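Local coordinates for protein arginine kinase (Anthopleura japonica, PDB 4RF6) that catalyses the reversible transfer of phosphate from ATP to L-arginine, giving phosphoarginine and ADP, as a double-domain phosphagen kinase, at residues M462-D473 with S596-C606; K657-Q665 with D702-I713. One frame throughout, in Å; residues are numbered along the deposited sequence.

Interaction 1: residues M462-D473 with S596-C606; sequences MNPEKVDAPNLD and SDIGSVFGRLC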
loop_
_atom_site.group_PDB
_atom_site.type_symbol
_atom_site.label_atom_id
_atom_site.label_comp_id
_atom_site.label_asym_id
_atom_site.label_seq_id
_atom_site.Cartn_x
_atom_site.Cartn_y
_atom_site.Cartn_z
ATOM N N MET A 462 32.525 -6.691 -13.453
ATOM C CA MET A 462 31.561 -7.730 -13.795
ATOM C C MET A 462 31.860 -8.382 -15.147
ATOM O O MET A 462 30.945 -8.643 -15.929
ATOM C CB MET A 462 30.134 -7.174 -13.774
ATOM C CG MET A 462 29.652 -6.758 -12.377
ATOM S SD MET A 462 29.451 -8.181 -11.277
ATOM C CE MET A 462 27.912 -8.868 -11.895
ATOM N N ASN A 463 33.138 -8.651 -15.418
ATOM C CA ASN A 463 33.529 -9.420 -16.601
ATOM C C ASN A 463 33.868 -10.857 -16.227
ATOM O O ASN A 463 34.960 -11.128 -15.726
ATOM C CB ASN A 463 34.737 -8.778 -17.286
ATOM C CG ASN A 463 35.104 -9.447 -18.605
ATOM O OD1 ASN A 463 34.646 -10.545 -18.922
ATOM N ND2 ASN A 463 35.953 -8.779 -19.380
ATOM N N PRO A 464 32.945 -11.793 -16.509
ATOM C CA PRO A 464 33.129 -13.207 -16.162
ATOM C C PRO A 464 34.298 -13.875 -16.887
ATOM O O PRO A 464 34.729 -14.941 -16.457
ATOM C CB PRO A 464 31.803 -13.854 -16.599
ATOM C CG PRO A 464 31.243 -12.920 -17.625
ATOM C CD PRO A 464 31.662 -11.553 -17.197
ATOM N N GLU A 465 34.804 -13.271 -17.957
ATOM C CA GLU A 465 35.922 -13.872 -18.680
ATOM C C GLU A 465 37.236 -13.653 -17.930
ATOM O O GLU A 465 38.259 -14.240 -18.271
ATOM C CB GLU A 465 36.011 -13.329 -20.112
ATOM C CG GLU A 465 34.812 -13.702 -20.992
ATOM C CD GLU A 465 34.953 -13.227 -22.434
ATOM O OE1 GLU A 465 33.972 -13.356 -23.202
ATOM O OE2 GLU A 465 36.039 -12.734 -22.799
ATOM N N LYS A 466 37.212 -12.805 -16.905
ATOM C CA LYS A 466 38.415 -12.592 -16.106
ATOM C C LYS A 466 38.498 -13.582 -14.939
ATOM O O LYS A 466 39.495 -13.621 -14.211
ATOM C CB LYS A 466 38.527 -11.135 -15.648
ATOM C CG LYS A 466 38.606 -10.149 -16.819
ATOM C CD LYS A 466 38.506 -8.701 -16.368
ATOM C CE LYS A 466 39.756 -8.257 -15.617
ATOM N NZ LYS A 466 39.636 -6.846 -15.147
ATOM N N VAL A 467 37.460 -14.403 -14.784
ATOM C CA VAL A 467 37.509 -15.513 -13.828
ATOM C C VAL A 467 37.948 -16.818 -14.498
ATOM O O VAL A 467 37.345 -17.250 -15.486
ATOM C CB VAL A 467 36.155 -15.731 -13.139
ATOM C CG1 VAL A 467 36.186 -17.004 -12.310
ATOM C CG2 VAL A 467 35.817 -14.532 -12.260
ATOM N N ASP A 468 38.996 -17.441 -13.960
ATOM C CA ASP A 468 39.493 -18.712 -14.481
ATOM C C ASP A 468 39.051 -19.829 -13.540
ATOM O O ASP A 468 39.670 -20.047 -12.493
ATOM C CB ASP A 468 41.021 -18.670 -14.579
ATOM C CG ASP A 468 41.586 -19.748 -15.489
ATOM O OD1 ASP A 468 41.087 -20.893 -15.459
ATOM O OD2 ASP A 468 42.545 -19.445 -16.233
ATOM N N ALA A 469 37.982 -20.534 -13.904
ATOM C CA ALA A 469 37.382 -21.513 -12.998
ATOM C C ALA A 469 36.927 -22.807 -13.672
ATOM O O ALA A 469 35.730 -23.005 -13.884
ATOM C CB ALA A 469 36.211 -20.872 -12.240
ATOM N N PRO A 470 37.879 -23.697 -14.003
ATOM C CA PRO A 470 37.499 -25.032 -14.489
ATOM C C PRO A 470 36.660 -25.755 -13.428
ATOM O O PRO A 470 37.039 -25.714 -12.256
ATOM C CB PRO A 470 38.850 -25.735 -14.677
ATOM C CG PRO A 470 39.851 -24.621 -14.853
ATOM C CD PRO A 470 39.340 -23.490 -13.998
ATOM N N ASN A 471 35.556 -26.390 -13.822
ATOM C CA ASN A 471 34.596 -26.956 -12.863
ATOM C C ASN A 471 35.216 -27.915 -11.840
ATOM O O ASN A 471 35.837 -28.911 -12.202
ATOM C CB ASN A 471 33.433 -27.637 -13.595
ATOM C CG ASN A 471 32.219 -27.849 -12.699
ATOM O OD1 ASN A 471 32.096 -27.233 -11.635
ATOM N ND2 ASN A 471 31.315 -28.721 -13.130
ATOM N N LEU A 472 35.031 -27.601 -10.560
ATOM C CA LEU A 472 35.715 -28.305 -9.477
ATOM C C LEU A 472 35.257 -29.742 -9.248
ATOM O O LEU A 472 36.080 -30.657 -9.175
ATOM C CB LEU A 472 35.587 -27.517 -8.169
ATOM C CG LEU A 472 36.396 -26.229 -8.125
ATOM C CD1 LEU A 472 36.284 -25.559 -6.768
ATOM C CD2 LEU A 472 37.839 -26.546 -8.456
ATOM N N ASP A 473 33.946 -29.933 -9.130
ATOM C CA ASP A 473 33.388 -31.206 -8.685
ATOM C C ASP A 473 32.184 -31.622 -9.533
ATOM O O ASP A 473 31.056 -31.630 -9.042
ATOM C CB ASP A 473 32.979 -31.084 -7.210
ATOM C CG ASP A 473 32.528 -32.402 -6.605
ATOM O OD1 ASP A 473 32.781 -33.457 -7.219
ATOM O OD2 ASP A 473 31.923 -32.373 -5.509
ATOM N N SER A 596 28.853 -27.686 -8.776
ATOM C CA SER A 596 30.074 -26.980 -8.409
ATOM C C SER A 596 30.495 -25.831 -9.323
ATOM O O SER A 596 31.530 -25.204 -9.082
ATOM C CB SER A 596 31.221 -27.992 -8.364
ATOM O OG SER A 596 31.373 -28.613 -9.629
ATOM N N ASP A 597 29.720 -25.553 -10.366
ATOM C CA ASP A 597 30.219 -24.677 -11.426
ATOM C C ASP A 597 30.041 -23.185 -11.142
ATOM O O ASP A 597 29.083 -22.566 -11.605
ATOM C CB ASP A 597 29.600 -25.045 -12.777
ATOM C CG ASP A 597 30.424 -24.541 -13.947
ATOM O OD1 ASP A 597 31.371 -23.762 -13.706
ATOM O OD2 ASP A 597 30.127 -24.923 -15.099
ATOM N N ILE A 598 30.986 -22.612 -10.404
ATOM C CA ILE A 598 30.931 -21.194 -10.041
ATOM C C ILE A 598 31.046 -20.283 -11.261
ATOM O O ILE A 598 30.412 -19.225 -11.313
ATOM C CB ILE A 598 32.029 -20.818 -9.023
ATOM C CG1 ILE A 598 32.001 -21.762 -7.822
ATOM C CG2 ILE A 598 31.855 -19.382 -8.549
ATOM C CD1 ILE A 598 33.164 -22.725 -7.770
ATOM N N GLY A 599 31.853 -20.692 -12.238
ATOM C CA GLY A 599 32.069 -19.895 -13.434
ATOM C C GLY A 599 30.795 -19.697 -14.230
ATOM O O GLY A 599 30.537 -18.615 -14.767
ATOM N N SER A 600 29.991 -20.753 -14.306
ATOM C CA SER A 600 28.709 -20.694 -15.000
ATOM C C SER A 600 27.711 -19.824 -14.243
ATOM O O SER A 600 27.028 -18.976 -14.834
ATOM C CB SER A 600 28.143 -22.103 -15.175
ATOM O OG SER A 600 26.830 -22.060 -15.695
ATOM N N VAL A 601 27.620 -20.043 -12.933
ATOM C CA VAL A 601 26.743 -19.240 -12.082
ATOM C C VAL A 601 27.084 -17.755 -12.212
ATOM O O VAL A 601 26.199 -16.909 -12.379
ATOM C CB VAL A 601 26.858 -19.663 -10.603
ATOM C CG1 VAL A 601 26.086 -18.707 -9.702
ATOM C CG2 VAL A 601 26.386 -21.109 -10.406
ATOM N N PHE A 602 28.374 -17.443 -12.134
ATOM C CA PHE A 602 28.833 -16.062 -12.247
ATOM C C PHE A 602 28.644 -15.514 -13.659
ATOM O O PHE A 602 28.337 -14.332 -13.839
ATOM C CB PHE A 602 30.300 -15.937 -11.835
ATOM C CG PHE A 602 30.784 -14.513 -11.763
ATOM C CD1 PHE A 602 30.112 -13.581 -10.985
ATOM C CD2 PHE A 602 31.903 -14.107 -12.477
ATOM C CE1 PHE A 602 30.550 -12.265 -10.922
ATOM C CE2 PHE A 602 32.348 -12.796 -12.420
ATOM C CZ PHE A 602 31.673 -11.874 -11.639
ATOM N N GLY A 603 28.839 -16.370 -14.658
ATOM C CA GLY A 603 28.633 -15.967 -16.039
ATOM C C GLY A 603 27.180 -15.594 -16.284
ATOM O O GLY A 603 26.880 -14.605 -16.961
ATOM N N ARG A 604 26.269 -16.390 -15.728
ATOM C CA ARG A 604 24.844 -16.098 -15.837
ATOM C C ARG A 604 24.509 -14.812 -15.081
ATOM O O ARG A 604 23.767 -13.961 -15.581
ATOM C CB ARG A 604 24.014 -17.264 -15.295
ATOM C CG ARG A 604 22.502 -17.043 -15.385
ATOM C CD ARG A 604 21.712 -18.241 -14.865
ATOM N NE ARG A 604 22.296 -19.512 -15.283
ATOM C CZ ARG A 604 22.975 -20.322 -14.474
ATOM N NH1 ARG A 604 23.153 -19.999 -13.197
ATOM N NH2 ARG A 604 23.476 -21.456 -14.940
ATOM N N LEU A 605 25.065 -14.667 -13.882
ATOM C CA LEU A 605 24.836 -13.468 -13.080
ATOM C C LEU A 605 25.260 -12.199 -13.818
ATOM O O LEU A 605 24.519 -11.209 -13.847
ATOM C CB LEU A 605 25.579 -13.555 -11.740
ATOM C CG LEU A 605 25.402 -12.296 -10.886
ATOM C CD1 LEU A 605 23.946 -12.152 -10.461
ATOM C CD2 LEU A 605 26.323 -12.300 -9.676
ATOM N N CYS A 606 26.449 -12.238 -14.415
ATOM C CA CYS A 606 26.991 -11.087 -15.126
ATOM C C CYS A 606 26.155 -10.700 -16.337
ATOM O O CYS A 606 25.917 -9.519 -16.576
ATOM C CB CYS A 606 28.425 -11.359 -15.560
ATOM S SG CYS A 606 29.627 -11.171 -14.232
HETATM O O HOH W 1 32.984 -16.840 -14.688
HETATM O O HOH W 2 33.332 -23.322 -12.288
HETATM O O HOH W 3 33.950 -24.898 -9.971
HETATM O O HOH W 4 29.062 -30.401 -9.697
#
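Asp473 N and Ser596 OG make a direct hydrogen bond between these two segments, 2.9 Å long and bent to 146° at the proton. The serine hydroxyl meets it because chi1 of 59° sets OG between its own backbone N and carbonyl carbon, turned to the loop. Asn471 lays its amide over the carboxylate of Asp597, the two planes 23° apart.

At the other end the contact is greasy. Phe602 reaches out from the helix with CG anti to its backbone N, and Val467 CG2 lies obliquely 3.9 Å from its CE2. Pro464 CA comes to the same ring carbon, while its CB rests 3.9 Å from Gly603 CA. Met462 folds back at chi2 and chi3: its SD makes an oblique Met-aromatic contact 5.3 Å from the Phe602 centroid, and its CE touches Cys606 SG at 3.7 Å. That sulfur in turn lies over one face of the phenyl ring, toward its rim.

Water also joins the segments. Water 1 donates to both Pro464 O and Gly599 O; water 2 accepts a hydrogen bond from Gly599 N, in the first turn of the helix, and sits by Ala469 O and Asp597 OD1; water 3 bridges Leu472 N and Ser596 O.

Further out, an Asx turn of Asn463 shapes the 3-10 turn 464-466, Asp597 N-caps the helix through a weak bond to Ser600 N, and Asp473 OD2 accepts from Tyr478 N and Ile479 N. The connection into strand 479-488 is thus held by a direct bond from Asp473 N to Ser596, just ahead of helix 598-616, by bridging waters and by a sulfur-rich apolar patch, so that several backbone polar groups between loop and helix are met through water rather than directly.

Interaction 2: residues K657-Q665 with D702-I713; sequences KICDEFHIQ and DMYNGVKKLLEI
The Phe662 ring is sandwiched: Gly706 N stands 3.9 Å above one face, offset toward the rim, and Glu661 CG sits over the centre of the opposite face. Asn705 CB closes on CE1 of the ring at 3.4 Å, its amide plane turned 67° from the phenyl, while Lys709 CD crosses near CE2. The His663 imidazole has Glu661 O over its centre.

Deeper in, Ile658 is a knob in a hole formed by Gly706, Lys709, Leu710 and Ile713, with its CG2 3.8 Å from Leu710 CD2. Gly706 also lets Ile664 in: chi1 of 55° swings CG1 between the backbone N and carbonyl carbon, bringing CD1 to 3.9 Å from Gly706 CA. On its other branch, Ile664 CG2 meets Met703 CE at 3.6 Å.

No direct hydrogen bond crosses. Water 6 links Glu661 OE2 to Lys709 NZ, and water 5 donates to Glu661 O and, weakly, to Asp702 OD1.

The helical segments 657-661 and 702-713 run antiparallel, 173° between their directions, with axes 9.5 Å apart at closest. Helix 655-661 and edge strand 664-668 pack on the C-terminal helix 696-714 in the catalytic alpha/beta domain of the phosphagen kinase fold.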
loop_
_atom_site.group_PDB
_atom_site.type_symbol
_atom_site.label_atom_id
_atom_site.label_comp_id
_atom_site.label_asym_id
_atom_site.label_seq_id
_atom_site.Cartn_x
_atom_site.Cartn_y
_atom_site.Cartn_z
ATOM N N LYS A 657 44.457 -21.272 7.527
ATOM C CA LYS A 657 45.326 -20.560 6.590
ATOM C C LYS A 657 44.605 -20.280 5.276
ATOM O O LYS A 657 44.714 -19.189 4.714
ATOM C CB LYS A 657 46.589 -21.371 6.290
ATOM C CG LYS A 657 47.472 -21.699 7.483
ATOM C CD LYS A 657 48.671 -22.541 7.030
ATOM C CE LYS A 657 49.525 -23.003 8.200
ATOM N NZ LYS A 657 48.696 -23.661 9.246
ATOM N N ILE A 658 43.876 -21.282 4.791
ATOM C CA ILE A 658 43.134 -21.181 3.538
ATOM C C ILE A 658 42.018 -20.138 3.613
ATOM O O ILE A 658 41.916 -19.262 2.749
ATOM C CB ILE A 658 42.535 -22.552 3.135
ATOM C CG1 ILE A 658 43.641 -23.507 2.684
ATOM C CG2 ILE A 658 41.517 -22.393 2.023
ATOM C CD1 ILE A 658 43.210 -24.967 2.618
ATOM N N CYS A 659 41.182 -20.237 4.641
ATOM C CA CYS A 659 40.089 -19.285 4.824
ATOM C C CYS A 659 40.602 -17.861 4.987
ATOM O O CYS A 659 39.966 -16.907 4.525
ATOM C CB CYS A 659 39.234 -19.674 6.030
ATOM S SG CYS A 659 38.291 -21.186 5.782
ATOM N N ASP A 660 41.753 -17.720 5.639
ATOM C CA ASP A 660 42.332 -16.398 5.873
ATOM C C ASP A 660 42.970 -15.808 4.613
ATOM O O ASP A 660 42.793 -14.625 4.322
ATOM C CB ASP A 660 43.347 -16.436 7.023
ATOM C CG ASP A 660 42.687 -16.562 8.387
ATOM O OD1 ASP A 660 41.464 -16.323 8.487
ATOM O OD2 ASP A 660 43.396 -16.899 9.360
ATOM N N GLU A 661 43.712 -16.623 3.868
ATOM C CA GLU A 661 44.333 -16.138 2.640
ATOM C C GLU A 661 43.273 -15.697 1.629
ATOM O O GLU A 661 43.413 -14.657 0.974
ATOM C CB GLU A 661 45.241 -17.202 2.013
ATOM C CG GLU A 661 45.665 -16.853 0.591
ATOM C CD GLU A 661 46.844 -17.667 0.082
ATOM O OE1 GLU A 661 47.105 -18.765 0.622
ATOM O OE2 GLU A 661 47.510 -17.196 -0.868
ATOM N N PHE A 662 42.204 -16.481 1.514
ATOM C CA PHE A 662 41.205 -16.233 0.478
ATOM C C PHE A 662 39.956 -15.502 0.963
ATOM O O PHE A 662 38.985 -15.345 0.211
ATOM C CB PHE A 662 40.859 -17.539 -0.243
ATOM C CG PHE A 662 42.015 -18.109 -1.003
ATOM C CD1 PHE A 662 42.443 -17.506 -2.177
ATOM C CD2 PHE A 662 42.704 -19.217 -0.528
ATOM C CE1 PHE A 662 43.523 -18.011 -2.879
ATOM C CE2 PHE A 662 43.785 -19.726 -1.226
ATOM C CZ PHE A 662 44.193 -19.118 -2.402
ATOM N N HIS A 663 40.003 -15.042 2.211
ATOM C CA HIS A 663 38.954 -14.208 2.786
ATOM C C HIS A 663 37.579 -14.855 2.691
ATOM O O HIS A 663 36.590 -14.195 2.361
ATOM C CB HIS A 663 38.954 -12.819 2.132
ATOM C CG HIS A 663 40.320 -12.221 1.998
ATOM N ND1 HIS A 663 41.200 -12.142 3.055
ATOM C CD2 HIS A 663 40.958 -11.683 0.932
ATOM C CE1 HIS A 663 42.326 -11.583 2.645
ATOM N NE2 HIS A 663 42.204 -11.294 1.361
ATOM N N ILE A 664 37.536 -16.154 2.976
ATOM C CA ILE A 664 36.288 -16.903 3.023
ATOM C C ILE A 664 36.060 -17.443 4.436
ATOM O O ILE A 664 36.987 -17.481 5.252
ATOM C CB ILE A 664 36.269 -18.044 1.986
ATOM C CG1 ILE A 664 37.474 -18.972 2.165
ATOM C CG2 ILE A 664 36.273 -17.474 0.569
ATOM C CD1 ILE A 664 37.511 -20.119 1.157
ATOM N N GLN A 665 34.820 -17.832 4.727
ATOM C CA GLN A 665 34.458 -18.355 6.038
ATOM C C GLN A 665 33.491 -19.512 5.832
ATOM O O GLN A 665 32.688 -19.504 4.895
ATOM C CB GLN A 665 33.797 -17.265 6.888
ATOM C CG GLN A 665 32.505 -16.733 6.280
ATOM C CD GLN A 665 31.900 -15.592 7.071
ATOM O OE1 GLN A 665 32.201 -15.406 8.253
ATOM N NE2 GLN A 665 31.036 -14.815 6.417
ATOM N N ASP A 702 38.628 -15.687 -5.774
ATOM C CA ASP A 702 39.037 -16.063 -4.421
ATOM C C ASP A 702 38.252 -17.262 -3.907
ATOM O O ASP A 702 38.812 -18.177 -3.286
ATOM C CB ASP A 702 38.818 -14.899 -3.458
ATOM C CG ASP A 702 39.906 -13.855 -3.543
ATOM O OD1 ASP A 702 40.961 -14.155 -4.135
ATOM O OD2 ASP A 702 39.705 -12.745 -3.001
ATOM N N MET A 703 36.946 -17.249 -4.146
ATOM C CA MET A 703 36.089 -18.344 -3.693
ATOM C C MET A 703 36.471 -19.630 -4.401
ATOM O O MET A 703 36.549 -20.696 -3.782
ATOM C CB MET A 703 34.613 -18.027 -3.942
ATOM C CG MET A 703 33.675 -19.173 -3.588
ATOM S SD MET A 703 33.731 -19.590 -1.833
ATOM C CE MET A 703 33.133 -18.044 -1.146
ATOM N N TYR A 704 36.717 -19.531 -5.702
ATOM C CA TYR A 704 37.118 -20.692 -6.479
ATOM C C TYR A 704 38.436 -21.244 -5.962
ATOM O O TYR A 704 38.574 -22.448 -5.774
ATOM C CB TYR A 704 37.267 -20.335 -7.962
ATOM C CG TYR A 704 37.733 -21.512 -8.792
ATOM C CD1 TYR A 704 36.824 -22.436 -9.276
ATOM C CD2 TYR A 704 39.084 -21.709 -9.068
ATOM C CE1 TYR A 704 37.232 -23.510 -10.023
ATOM C CE2 TYR A 704 39.510 -22.794 -9.814
ATOM C CZ TYR A 704 38.573 -23.689 -10.289
ATOM O OH TYR A 704 38.959 -24.778 -11.032
ATOM N N ASN A 705 39.405 -20.356 -5.749
ATOM C CA ASN A 705 40.738 -20.770 -5.339
ATOM C C ASN A 705 40.722 -21.444 -3.968
ATOM O O ASN A 705 41.356 -22.487 -3.766
ATOM C CB ASN A 705 41.694 -19.570 -5.341
ATOM C CG ASN A 705 42.011 -19.076 -6.739
ATOM O OD1 ASN A 705 41.815 -19.797 -7.716
ATOM N ND2 ASN A 705 42.507 -17.837 -6.844
ATOM N N GLY A 706 39.994 -20.835 -3.035
ATOM C CA GLY A 706 39.858 -21.357 -1.687
ATOM C C GLY A 706 39.202 -22.722 -1.647
ATOM O O GLY A 706 39.748 -23.657 -1.061
ATOM N N VAL A 707 38.033 -22.833 -2.275
ATOM C CA VAL A 707 37.296 -24.096 -2.352
ATOM C C VAL A 707 38.113 -25.188 -3.043
ATOM O O VAL A 707 38.051 -26.365 -2.662
ATOM C CB VAL A 707 35.931 -23.908 -3.054
ATOM C CG1 VAL A 707 35.243 -25.238 -3.285
ATOM C CG2 VAL A 707 35.026 -22.997 -2.220
ATOM N N LYS A 708 38.885 -24.794 -4.052
ATOM C CA LYS A 708 39.750 -25.731 -4.763
ATOM C C LYS A 708 40.730 -26.393 -3.796
ATOM O O LYS A 708 40.908 -27.609 -3.812
ATOM C CB LYS A 708 40.517 -24.998 -5.868
ATOM C CG LYS A 708 41.345 -25.895 -6.793
ATOM C CD LYS A 708 42.081 -25.035 -7.817
ATOM C CE LYS A 708 42.455 -25.812 -9.068
ATOM N NZ LYS A 708 43.379 -26.940 -8.784
ATOM N N LYS A 709 41.354 -25.588 -2.941
ATOM C CA LYS A 709 42.298 -26.116 -1.963
ATOM C C LYS A 709 41.619 -26.971 -0.893
ATOM O O LYS A 709 42.196 -27.947 -0.412
ATOM C CB LYS A 709 43.099 -24.980 -1.326
ATOM C CG LYS A 709 44.000 -24.263 -2.319
ATOM C CD LYS A 709 45.097 -23.485 -1.622
ATOM C CE LYS A 709 46.194 -23.110 -2.609
ATOM N NZ LYS A 709 47.378 -22.498 -1.936
ATOM N N LEU A 710 40.398 -26.597 -0.513
ATOM C CA LEU A 710 39.620 -27.401 0.426
ATOM C C LEU A 710 39.288 -28.748 -0.205
ATOM O O LEU A 710 39.286 -29.779 0.472
ATOM C CB LEU A 710 38.335 -26.671 0.835
ATOM C CG LEU A 710 38.534 -25.324 1.535
ATOM C CD1 LEU A 710 37.198 -24.688 1.873
ATOM C CD2 LEU A 710 39.379 -25.497 2.786
ATOM N N LEU A 711 39.022 -28.739 -1.509
ATOM C CA LEU A 711 38.719 -29.971 -2.230
ATOM C C LEU A 711 39.933 -30.883 -2.333
ATOM O O LEU A 711 39.812 -32.110 -2.232
ATOM C CB LEU A 711 38.178 -29.674 -3.627
ATOM C CG LEU A 711 36.663 -29.568 -3.729
ATOM C CD1 LEU A 711 36.204 -29.648 -5.174
ATOM C CD2 LEU A 711 36.020 -30.661 -2.906
ATOM N N GLU A 712 41.102 -30.283 -2.542
ATOM C CA GLU A 712 42.334 -31.053 -2.696
ATOM C C GLU A 712 42.669 -31.847 -1.432
ATOM O O GLU A 712 43.256 -32.926 -1.504
ATOM C CB GLU A 712 43.496 -30.141 -3.110
ATOM C CG GLU A 712 43.581 -29.897 -4.620
ATOM C CD GLU A 712 44.258 -28.579 -4.984
ATOM O OE1 GLU A 712 44.589 -27.797 -4.067
ATOM O OE2 GLU A 712 44.450 -28.327 -6.194
ATOM N N ILE A 713 42.285 -31.309 -0.278
ATOM C CA ILE A 713 42.474 -31.997 0.996
ATOM C C ILE A 713 41.386 -33.054 1.220
ATOM O O ILE A 713 41.672 -34.169 1.668
ATOM C CB ILE A 713 42.532 -30.995 2.176
ATOM C CG1 ILE A 713 43.772 -30.105 2.054
ATOM C CG2 ILE A 713 42.525 -31.727 3.512
ATOM C CD1 ILE A 713 43.884 -29.025 3.126
HETATM O O HOH W 5 43.328 -13.574 -1.683
HETATM O O HOH W 6 48.601 -19.591 -2.394
HETATM O O HOH W 7 37.279 -13.354 -0.987
#

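In the fold
Interaction 1 closes before interaction 2 opens along the chain, and their centres lie 16 Å apart within the second repeat, 370-718. Helix 696-714 joins them: while segment 657-665 packs on it in interaction 2, Tyr704 and Val707 meet the loop of interaction 1. Tyr704 OH probably hydrogen-bonds Pro470 O at 2.5 Å, and Leu472 CD1 packs 3.6 Å from Val707 CG1. Helices 598-616 and 696-714 also share the eight-stranded antiparallel sheet, each touching its strand 479-488, and edge strand 664-668 belongs to interaction 2. The loop leading into strand 479-488 is therefore held between two helices of the catalytic domain of the second repeat.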